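Long-range contacts in toll-like receptor 13 (Mus musculus, PDB 4Z0C), which recognises and binds bacterial 23S ribosomal RNA and signals through MYD88 and TRAF6 to activate NF-kappa-B, cytokine secretion and the inflammatory response: residues L455-L460 with L479-L484; N406-W411 with V428-D433; L499-G504 with I522-L527. All coordinates share one frame; numbering follows the deposited sequence.

Contact 1 of 3, residues L455-L460 with L479-L484; sequences LSHNCL and LMYNSL. With nucleotides of chain C.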
loop_
_atom_site.group_PDB
_atom_site.type_symbol
_atom_site.label_atom_id
_atom_site.label_comp_id
_atom_site.label_asym_id
_atom_site.label_seq_id
_atom_site.Cartn_x
_atom_site.Cartn_y
_atom_site.Cartn_z
ATOM N N LEU A 455 -10.474 -9.267 -8.675
ATOM C CA LEU A 455 -9.267 -8.788 -9.358
ATOM C C LEU A 455 -8.347 -8.105 -8.374
ATOM O O LEU A 455 -7.490 -7.322 -8.753
ATOM C CB LEU A 455 -9.605 -7.812 -10.473
ATOM C CG LEU A 455 -10.206 -8.483 -11.692
ATOM C CD1 LEU A 455 -10.933 -7.451 -12.526
ATOM C CD2 LEU A 455 -9.116 -9.180 -12.479
ATOM N N SER A 456 -8.542 -8.397 -7.100
ATOM C CA SER A 456 -7.809 -7.699 -6.064
ATOM C C SER A 456 -6.336 -8.080 -6.006
ATOM O O SER A 456 -5.948 -9.167 -6.430
ATOM C CB SER A 456 -8.484 -7.905 -4.713
ATOM O OG SER A 456 -8.468 -9.269 -4.369
ATOM N N HIS A 457 -5.521 -7.163 -5.488
ATOM C CA HIS A 457 -4.100 -7.405 -5.272
ATOM C C HIS A 457 -3.355 -7.714 -6.566
ATOM O O HIS A 457 -2.421 -8.521 -6.596
ATOM C CB HIS A 457 -3.897 -8.553 -4.285
ATOM C CG HIS A 457 -4.330 -8.250 -2.890
ATOM N ND1 HIS A 457 -3.552 -7.523 -2.014
ATOM C CD2 HIS A 457 -5.438 -8.615 -2.201
ATOM C CE1 HIS A 457 -4.166 -7.447 -0.846
ATOM N NE2 HIS A 457 -5.305 -8.113 -0.932
ATOM N N ASN A 458 -3.796 -7.091 -7.640
ATOM C CA ASN A 458 -3.018 -7.082 -8.868
ATOM C C ASN A 458 -2.234 -5.781 -8.931
ATOM O O ASN A 458 -1.984 -5.156 -7.894
ATOM C CB ASN A 458 -3.940 -7.239 -10.057
ATOM C CG ASN A 458 -4.405 -8.660 -10.201
ATOM O OD1 ASN A 458 -3.642 -9.515 -10.650
ATOM N ND2 ASN A 458 -5.635 -8.941 -9.772
ATOM N N CYS A 459 -1.808 -5.374 -10.113
ATOM C CA CYS A 459 -1.166 -4.062 -10.228
ATOM C C CYS A 459 -1.940 -3.199 -11.211
ATOM O O CYS A 459 -1.337 -2.488 -12.012
ATOM C CB CYS A 459 0.287 -4.195 -10.718
ATOM S SG CYS A 459 1.220 -5.679 -10.176
ATOM N N LEU A 460 -3.270 -3.260 -11.164
ATOM C CA LEU A 460 -4.079 -2.601 -12.193
ATOM C C LEU A 460 -3.973 -1.078 -12.145
ATOM O O LEU A 460 -4.240 -0.470 -11.107
ATOM C CB LEU A 460 -5.542 -3.020 -12.109
ATOM C CG LEU A 460 -5.921 -4.439 -12.508
ATOM C CD1 LEU A 460 -7.368 -4.729 -12.081
ATOM C CD2 LEU A 460 -5.748 -4.634 -13.990
ATOM N N LEU A 479 -12.100 -4.975 -6.654
ATOM C CA LEU A 479 -10.942 -4.318 -7.272
ATOM C C LEU A 479 -10.004 -3.726 -6.231
ATOM O O LEU A 479 -9.250 -2.817 -6.531
ATOM C CB LEU A 479 -11.395 -3.215 -8.236
ATOM C CG LEU A 479 -11.944 -3.709 -9.572
ATOM C CD1 LEU A 479 -12.697 -2.625 -10.319
ATOM C CD2 LEU A 479 -10.802 -4.236 -10.420
ATOM N N MET A 480 -10.069 -4.232 -5.005
ATOM C CA MET A 480 -9.241 -3.717 -3.912
ATOM C C MET A 480 -7.749 -3.927 -4.135
ATOM O O MET A 480 -7.330 -4.869 -4.824
ATOM C CB MET A 480 -9.651 -4.371 -2.590
ATOM C CG MET A 480 -11.153 -4.206 -2.261
ATOM S SD MET A 480 -11.551 -3.193 -0.818
ATOM C CE MET A 480 -10.745 -4.053 0.530
ATOM N N TYR A 481 -6.948 -3.046 -3.549
ATOM C CA TYR A 481 -5.490 -3.176 -3.610
ATOM C C TYR A 481 -4.933 -3.222 -5.028
ATOM O O TYR A 481 -4.210 -4.128 -5.394
ATOM C CB TYR A 481 -5.017 -4.371 -2.799
ATOM C CG TYR A 481 -5.220 -4.159 -1.332
ATOM C CD1 TYR A 481 -4.279 -3.483 -0.577
ATOM C CD2 TYR A 481 -6.380 -4.594 -0.704
ATOM C CE1 TYR A 481 -4.470 -3.266 0.777
ATOM C CE2 TYR A 481 -6.585 -4.376 0.655
ATOM C CZ TYR A 481 -5.621 -3.724 1.386
ATOM O OH TYR A 481 -5.812 -3.505 2.732
ATOM N N ASN A 482 -5.287 -2.219 -5.815
ATOM C CA ASN A 482 -4.645 -1.980 -7.087
ATOM C C ASN A 482 -4.101 -0.574 -7.122
ATOM O O ASN A 482 -3.798 -0.011 -6.072
ATOM C CB ASN A 482 -5.598 -2.253 -8.244
ATOM C CG ASN A 482 -5.774 -3.735 -8.502
ATOM O OD1 ASN A 482 -4.893 -4.375 -9.080
ATOM N ND2 ASN A 482 -6.900 -4.287 -8.070
ATOM N N SER A 483 -3.946 -0.022 -8.325
ATOM C CA SER A 483 -3.402 1.327 -8.487
ATOM C C SER A 483 -4.304 2.182 -9.362
ATOM O O SER A 483 -3.836 3.085 -10.068
ATOM C CB SER A 483 -1.990 1.274 -9.098
ATOM O OG SER A 483 -1.058 0.725 -8.182
ATOM N N LEU A 484 -5.600 1.905 -9.306
ATOM C CA LEU A 484 -6.571 2.650 -10.099
ATOM C C LEU A 484 -6.653 4.069 -9.551
ATOM O O LEU A 484 -6.553 4.261 -8.341
ATOM C CB LEU A 484 -7.934 1.958 -10.037
ATOM C CG LEU A 484 -7.837 0.472 -10.403
ATOM C CD1 LEU A 484 -9.072 -0.278 -9.969
ATOM C CD2 LEU A 484 -7.567 0.264 -11.911
ATOM P P G C 3 -5.094 -5.943 6.290
ATOM O OP1 G C 3 -3.943 -5.498 5.493
ATOM O OP2 G C 3 -5.359 -5.251 7.573
ATOM O "O5'" G C 3 -6.370 -5.840 5.342
ATOM C "C5'" G C 3 -7.180 -4.663 5.431
ATOM C "C4'" G C 3 -8.652 -4.921 5.201
ATOM O "O4'" G C 3 -8.882 -5.236 3.806
ATOM C "C3'" G C 3 -9.274 -6.068 6.004
ATOM O "O3'" G C 3 -10.653 -5.780 6.229
ATOM C "C2'" G C 3 -9.202 -7.224 5.017
ATOM O "O2'" G C 3 -10.162 -8.221 5.260
ATOM C "C1'" G C 3 -9.480 -6.507 3.694
ATOM N N9 G C 3 -8.924 -7.132 2.501
ATOM C C8 G C 3 -7.607 -7.430 2.254
ATOM N N7 G C 3 -7.427 -7.946 1.072
ATOM C C5 G C 3 -8.693 -7.978 0.500
ATOM C C6 G C 3 -9.127 -8.432 -0.774
ATOM O O6 G C 3 -8.480 -8.936 -1.690
ATOM N N1 G C 3 -10.490 -8.271 -0.941
ATOM C C2 G C 3 -11.339 -7.750 0.004
ATOM N N2 G C 3 -12.626 -7.692 -0.360
ATOM N N3 G C 3 -10.955 -7.328 1.196
ATOM C C4 G C 3 -9.628 -7.469 1.373
#
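The asparagine ladder of the leucine-rich repeats and an RNA-binding surface come together here: Asn482 of LRR 19 bonds to the backbone of LRR 18, while His457 and Tyr481 stack beside guanine G3 of chain C. With CG beside its backbone N (chi1 -77°), the Asn482 amide lies alongside Leu460. Its ND2 bonds almost straight to Leu455 O at 3.2 Å (173°) and also to Leu479 O of its own repeat, both acceptors lying in the amide plane. OD1 accepts from Leu460 N at 2.9 Å, so three hydrogen bonds fix the rotation of this buried group. Leu455 O takes a second donor, Asn458 ND2 at 2.7 Å, and the two amides approach it from opposite faces of its carbonyl plane. Asn506 continues the ladder, bonding to Leu479 O and Leu484 N. Backbone bonds from His457 N to Met480 O and from Ser483 N to Leu460 O join the loops at two further points, and Leu479 CD2 packs against Leu455 CB and Leu460 CD1.

The imidazole and phenol rings form an offset stack, with centroids 4.5 Å apart and planes at 5°; His457 CE1 sits over Tyr481 CG. Phe505 stacks on Tyr481 in turn. From the ring edge, His457 NE2 donates to G3 N7 at 2.9 Å, and Ser456 OG donates to G3 O6 at 2.7 Å. The bent Met480 chain brings CE to 3.3 Å from G3 N3.

The two donors thus match the acceptor pair N7 and O6 on the Hoogsteen edge of guanine, an arrangement consistent with base-specific reading, and the stacked tyrosine would help fix the tilt of the imidazole plane.

Contact 2 of 3, residues N406-W411 with V428-D433; sequences NLAACW and VLDLGD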
loop_
_atom_site.group_PDB
_atom_site.type_symbol
_atom_site.label_atom_id
_atom_site.label_comp_id
_atom_site.label_asym_id
_atom_site.label_seq_id
_atom_site.Cartn_x
_atom_site.Cartn_y
_atom_site.Cartn_z
ATOM N N ASN A 406 -10.508 -21.024 -9.813
ATOM C CA ASN A 406 -9.618 -20.331 -8.883
ATOM C C ASN A 406 -8.180 -20.291 -9.411
ATOM O O ASN A 406 -7.497 -21.330 -9.496
ATOM C CB ASN A 406 -9.656 -20.992 -7.503
ATOM C CG ASN A 406 -8.867 -20.213 -6.455
ATOM O OD1 ASN A 406 -8.428 -19.085 -6.694
ATOM N ND2 ASN A 406 -8.669 -20.824 -5.292
ATOM N N LEU A 407 -7.743 -19.077 -9.745
ATOM C CA LEU A 407 -6.420 -18.792 -10.281
ATOM C C LEU A 407 -5.670 -17.810 -9.382
ATOM O O LEU A 407 -4.757 -17.146 -9.825
ATOM C CB LEU A 407 -6.566 -18.178 -11.673
ATOM C CG LEU A 407 -6.992 -19.139 -12.776
ATOM C CD1 LEU A 407 -7.452 -18.363 -13.979
ATOM C CD2 LEU A 407 -5.787 -19.977 -13.160
ATOM N N ALA A 408 -6.057 -17.731 -8.118
ATOM C CA ALA A 408 -5.447 -16.792 -7.188
ATOM C C ALA A 408 -3.978 -17.080 -6.920
ATOM O O ALA A 408 -3.572 -18.224 -6.848
ATOM C CB ALA A 408 -6.215 -16.777 -5.877
ATOM N N ALA A 409 -3.189 -16.019 -6.794
ATOM C CA ALA A 409 -1.774 -16.098 -6.432
ATOM C C ALA A 409 -0.930 -16.891 -7.420
ATOM O O ALA A 409 0.154 -17.373 -7.082
ATOM C CB ALA A 409 -1.592 -16.610 -5.015
ATOM N N CYS A 410 -1.419 -17.016 -8.646
ATOM C CA CYS A 410 -0.541 -17.415 -9.728
ATOM C C CYS A 410 0.310 -16.190 -10.125
ATOM O O CYS A 410 0.349 -15.197 -9.394
ATOM C CB CYS A 410 -1.349 -17.906 -10.912
ATOM S SG CYS A 410 -2.196 -19.443 -10.585
ATOM N N TRP A 411 0.999 -16.255 -11.262
ATOM C CA TRP A 411 1.863 -15.145 -11.677
ATOM C C TRP A 411 1.331 -14.460 -12.926
ATOM O O TRP A 411 2.087 -13.888 -13.710
ATOM C CB TRP A 411 3.293 -15.634 -11.928
ATOM C CG TRP A 411 3.994 -16.166 -10.725
ATOM C CD1 TRP A 411 3.539 -16.172 -9.432
ATOM C CD2 TRP A 411 5.284 -16.785 -10.698
ATOM N NE1 TRP A 411 4.474 -16.751 -8.603
ATOM C CE2 TRP A 411 5.551 -17.142 -9.357
ATOM C CE3 TRP A 411 6.229 -17.094 -11.679
ATOM C CZ2 TRP A 411 6.737 -17.762 -8.972
ATOM C CZ3 TRP A 411 7.413 -17.718 -11.295
ATOM C CH2 TRP A 411 7.659 -18.036 -9.953
ATOM N N VAL A 428 -18.102 -17.816 -10.612
ATOM C CA VAL A 428 -17.108 -17.171 -9.763
ATOM C C VAL A 428 -15.739 -17.288 -10.412
ATOM O O VAL A 428 -15.292 -18.393 -10.751
ATOM C CB VAL A 428 -17.014 -17.829 -8.386
ATOM C CG1 VAL A 428 -15.974 -17.110 -7.535
ATOM C CG2 VAL A 428 -18.368 -17.816 -7.697
ATOM N N LEU A 429 -15.069 -16.157 -10.589
ATOM C CA LEU A 429 -13.726 -16.162 -11.152
ATOM C C LEU A 429 -12.742 -15.416 -10.256
ATOM O O LEU A 429 -12.865 -14.199 -10.045
ATOM C CB LEU A 429 -13.738 -15.587 -12.562
ATOM C CG LEU A 429 -12.367 -15.376 -13.208
ATOM C CD1 LEU A 429 -11.563 -16.690 -13.304
ATOM C CD2 LEU A 429 -12.573 -14.757 -14.569
ATOM N N ASP A 430 -11.760 -16.142 -9.729
ATOM C CA ASP A 430 -10.824 -15.531 -8.797
ATOM C C ASP A 430 -9.466 -15.299 -9.456
ATOM O O ASP A 430 -8.689 -16.248 -9.664
ATOM C CB ASP A 430 -10.663 -16.388 -7.541
ATOM C CG ASP A 430 -9.945 -15.648 -6.410
ATOM O OD1 ASP A 430 -9.456 -14.507 -6.624
ATOM O OD2 ASP A 430 -9.840 -16.219 -5.304
ATOM N N LEU A 431 -9.176 -14.031 -9.763
ATOM C CA LEU A 431 -7.905 -13.657 -10.393
ATOM C C LEU A 431 -7.065 -12.842 -9.445
ATOM O O LEU A 431 -6.149 -12.127 -9.862
ATOM C CB LEU A 431 -8.132 -12.873 -11.682
ATOM C CG LEU A 431 -8.477 -13.811 -12.832
ATOM C CD1 LEU A 431 -9.225 -13.084 -13.939
ATOM C CD2 LEU A 431 -7.190 -14.418 -13.344
ATOM N N GLY A 432 -7.404 -12.940 -8.167
ATOM C CA GLY A 432 -6.729 -12.188 -7.138
ATOM C C GLY A 432 -5.249 -12.490 -7.032
ATOM O O GLY A 432 -4.810 -13.576 -7.353
ATOM N N ASP A 433 -4.478 -11.484 -6.634
ATOM C CA ASP A 433 -3.083 -11.646 -6.265
ATOM C C ASP A 433 -2.231 -12.156 -7.432
ATOM O O ASP A 433 -1.212 -12.814 -7.233
ATOM C CB ASP A 433 -2.946 -12.549 -5.047
ATOM C CG ASP A 433 -1.562 -12.483 -4.429
ATOM O OD1 ASP A 433 -0.887 -11.447 -4.603
ATOM O OD2 ASP A 433 -1.135 -13.481 -3.803
#
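Leu407 N donates to Asp430 O at 3.0 Å in the plane of that carbonyl, a parallel strand-type bond where LRR 16 leaves the concave surface of the solenoid beside LRR 17. Asn406 and Asp430 form the parallel bridge just before it. Two residues on, the pattern repeats: Ala409 N meets Gly432 O at 3.0 Å with an N-H...O angle of 165°, supported by a CA-H...O contact from Ala408 CA to the same oxygen.

The side chains of Asn406 and Asp430 run alongside one another without a bond between them, their amide and carboxylate planes only 4° apart. Each has its CG anti to the backbone nitrogen, which brings an oxygen over the backbone N-H two residues on and closes an Asx turn. Asn406 OD1 accepts from Ala408 N at 3.1 Å, and Asp430 OD1 accepts from Gly432 N at 3.0 Å, on its anti side, 31° out of the carboxylate plane. An Asx turn thus stands in each chain as it leaves its strand, and a type II turn from Leu407 to Cys410 overlaps it in the first.

On the inner side, Leu407 CD1 packs 4.0 Å from Leu431 CD2, the two leucines running alongside each other. Asn434 ties their backbones together, its ND2 bonding to both Leu407 O and Leu431 O. Asp433 O accepts a hydrogen bond from Arg437 of the second subunit, while Asp433 OD2 rests 3.4 Å from Ala409 CB.

Contact 3 of 3, residues L499-G504 with I522-L527; sequences LILKLG and IKLKSL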
loop_
_atom_site.group_PDB
_atom_site.type_symbol
_atom_site.label_atom_id
_atom_site.label_comp_id
_atom_site.label_asym_id
_atom_site.label_seq_id
_atom_site.Cartn_x
_atom_site.Cartn_y
_atom_site.Cartn_z
ATOM N N LEU A 499 -24.227 -5.415 -7.479
ATOM C CA LEU A 499 -24.694 -5.113 -6.116
ATOM C C LEU A 499 -23.593 -4.565 -5.226
ATOM O O LEU A 499 -23.838 -3.723 -4.365
ATOM C CB LEU A 499 -25.270 -6.359 -5.449
ATOM C CG LEU A 499 -26.557 -6.883 -6.079
ATOM C CD1 LEU A 499 -27.091 -8.104 -5.317
ATOM C CD2 LEU A 499 -27.592 -5.778 -6.155
ATOM N N ILE A 500 -22.387 -5.079 -5.420
ATOM C CA ILE A 500 -21.261 -4.781 -4.550
ATOM C C ILE A 500 -20.073 -4.395 -5.401
ATOM O O ILE A 500 -19.701 -5.127 -6.316
ATOM C CB ILE A 500 -20.856 -6.013 -3.721
ATOM C CG1 ILE A 500 -22.017 -6.485 -2.845
ATOM C CG2 ILE A 500 -19.649 -5.704 -2.868
ATOM C CD1 ILE A 500 -21.750 -7.846 -2.170
ATOM N N LEU A 501 -19.494 -3.237 -5.117
ATOM C CA LEU A 501 -18.293 -2.780 -5.802
ATOM C C LEU A 501 -17.245 -2.341 -4.783
ATOM O O LEU A 501 -17.477 -1.437 -3.991
ATOM C CB LEU A 501 -18.620 -1.654 -6.778
ATOM C CG LEU A 501 -17.431 -0.974 -7.467
ATOM C CD1 LEU A 501 -16.669 -1.952 -8.354
ATOM C CD2 LEU A 501 -17.897 0.245 -8.287
ATOM N N LYS A 502 -16.091 -2.995 -4.816
ATOM C CA LYS A 502 -15.040 -2.766 -3.833
ATOM C C LYS A 502 -13.794 -2.136 -4.460
ATOM O O LYS A 502 -13.093 -2.773 -5.233
ATOM C CB LYS A 502 -14.673 -4.086 -3.186
ATOM C CG LYS A 502 -15.868 -4.795 -2.522
ATOM C CD LYS A 502 -15.428 -6.067 -1.866
ATOM C CE LYS A 502 -16.581 -6.714 -1.131
ATOM N NZ LYS A 502 -16.147 -7.943 -0.405
ATOM N N LEU A 503 -13.518 -0.890 -4.106
ATOM C CA LEU A 503 -12.449 -0.133 -4.744
ATOM C C LEU A 503 -11.488 0.438 -3.716
ATOM O O LEU A 503 -10.777 1.393 -3.988
ATOM C CB LEU A 503 -13.040 0.998 -5.569
ATOM C CG LEU A 503 -13.681 0.644 -6.910
ATOM C CD1 LEU A 503 -14.411 1.876 -7.452
ATOM C CD2 LEU A 503 -12.656 0.165 -7.906
ATOM N N GLY A 504 -11.503 -0.117 -2.517
ATOM C CA GLY A 504 -10.669 0.400 -1.450
ATOM C C GLY A 504 -9.203 0.165 -1.737
ATOM O O GLY A 504 -8.869 -0.688 -2.536
ATOM N N ILE A 522 -22.456 6.237 -12.457
ATOM C CA ILE A 522 -23.746 6.650 -12.998
ATOM C C ILE A 522 -24.603 5.497 -13.560
ATOM O O ILE A 522 -25.829 5.555 -13.512
ATOM C CB ILE A 522 -23.562 7.786 -14.051
ATOM C CG1 ILE A 522 -24.889 8.483 -14.334
ATOM C CG2 ILE A 522 -22.946 7.255 -15.330
ATOM C CD1 ILE A 522 -25.512 9.054 -13.111
ATOM N N LYS A 523 -23.973 4.433 -14.040
ATOM C CA LYS A 523 -24.738 3.319 -14.606
ATOM C C LYS A 523 -25.030 2.180 -13.615
ATOM O O LYS A 523 -25.781 1.255 -13.925
ATOM C CB LYS A 523 -24.062 2.767 -15.868
ATOM C CG LYS A 523 -24.722 3.172 -17.198
ATOM C CD LYS A 523 -25.099 4.658 -17.263
ATOM C CE LYS A 523 -26.589 4.908 -16.999
ATOM N NZ LYS A 523 -27.472 4.372 -18.073
ATOM N N LEU A 524 -24.450 2.256 -12.423
ATOM C CA LEU A 524 -24.620 1.196 -11.445
ATOM C C LEU A 524 -25.929 1.355 -10.665
ATOM O O LEU A 524 -25.925 1.678 -9.477
ATOM C CB LEU A 524 -23.426 1.174 -10.501
ATOM C CG LEU A 524 -22.085 0.986 -11.203
ATOM C CD1 LEU A 524 -20.951 1.050 -10.187
ATOM C CD2 LEU A 524 -22.039 -0.312 -12.004
ATOM N N LYS A 525 -27.045 1.079 -11.329
ATOM C CA LYS A 525 -28.358 1.392 -10.777
ATOM C C LYS A 525 -28.847 0.440 -9.691
ATOM O O LYS A 525 -29.823 0.760 -9.008
ATOM C CB LYS A 525 -29.394 1.504 -11.898
ATOM C CG LYS A 525 -29.150 0.570 -13.062
ATOM C CD LYS A 525 -30.059 0.886 -14.247
ATOM C CE LYS A 525 -31.515 0.588 -13.951
ATOM N NZ LYS A 525 -32.419 1.284 -14.909
ATOM N N SER A 526 -28.188 -0.709 -9.515
ATOM C CA SER A 526 -28.603 -1.665 -8.467
ATOM C C SER A 526 -27.600 -1.701 -7.332
ATOM O O SER A 526 -27.688 -2.554 -6.445
ATOM C CB SER A 526 -28.735 -3.098 -8.993
ATOM O OG SER A 526 -29.275 -3.156 -10.299
ATOM N N LEU A 527 -26.602 -0.830 -7.402
ATOM C CA LEU A 527 -25.498 -0.894 -6.455
ATOM C C LEU A 527 -25.974 -0.685 -5.023
ATOM O O LEU A 527 -26.670 0.286 -4.732
ATOM C CB LEU A 527 -24.410 0.108 -6.824
ATOM C CG LEU A 527 -23.054 -0.245 -6.220
ATOM C CD1 LEU A 527 -22.551 -1.538 -6.830
ATOM C CD2 LEU A 527 -22.065 0.871 -6.493
#
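Leu501 and Leu524 lie roughly perpendicular, methyl against methyl, in the hydrophobic interior of the leucine-rich-repeat solenoid, between the strand of LRR 20 and the loop that runs into the start of LRR 21. Both CB atoms point at the opposite segment, and the contact is made by one branch of each: Leu501 CD2 lies 3.7 Å from Leu524 CD1. Leu501 has its CG anti to the backbone nitrogen (chi1 174°), which carries the branch into the interior, where Leu477 of the neighbouring strand also packs on it. Lys502 of the same strand packs on a guanine base of the bound RNA. Leu524, at the centre of an inverse gamma turn, also touches Leu495.

Leu527 makes the second apolar contact. Its CD1 comes in beside the start of the strand, 3.9 Å from Leu501 CB and 3.5 Å from Leu499 O, so one methyl touches both a side chain and the backbone. The CA atoms of Leu499 and Leu527, 4.3 Å apart, are the closest such pair between the segments.

Leu499 behaves differently. Its CB bond points away from the loop, yet the CD2 branch returns to lie 3.2 Å from Ser526 O and 4.1 Å from Ser526 CB. A type I turn from Leu524 to Leu527, with only a weak closing bond from Leu527 N to Leu524 O, carries Ser526 to this position. The hydroxyl Ser526 OG is taken up by Glu496 O, and Leu499 has backbone bonds to Lys528 and Gln529.

No hydrogen bond joins the two segments directly. Leucine methyls meet other aliphatic carbons and two backbone carbonyl oxygens, so cohesion across this interface should come mainly from dispersion and from burial of leucine, while directional bonding is left to the adjoining backbone.

In the fold
All three contacts belong to the same leucine-rich-repeat solenoid and follow one another along the chain in the order contact 2, contact 1, contact 3. Contact 2 joins LRR 16 to LRR 17, contact 1 joins LRR 18 to LRR 19, and contact 3 joins LRR 20 to the loop running into the start of LRR 21. Centres of contacts 1 and 2 are about 12 Å apart and those of contacts 1 and 3 about 16 Å; both pairs touch. Contacts 2 and 3, about 21 Å apart between centres, do not. Strands 428-430, 452-454, 476-478 and 500-502 are successive parallel neighbours; contact 1 lies at the loops after the middle two. RNA meets contact 1 and also Lys502 of contact 3.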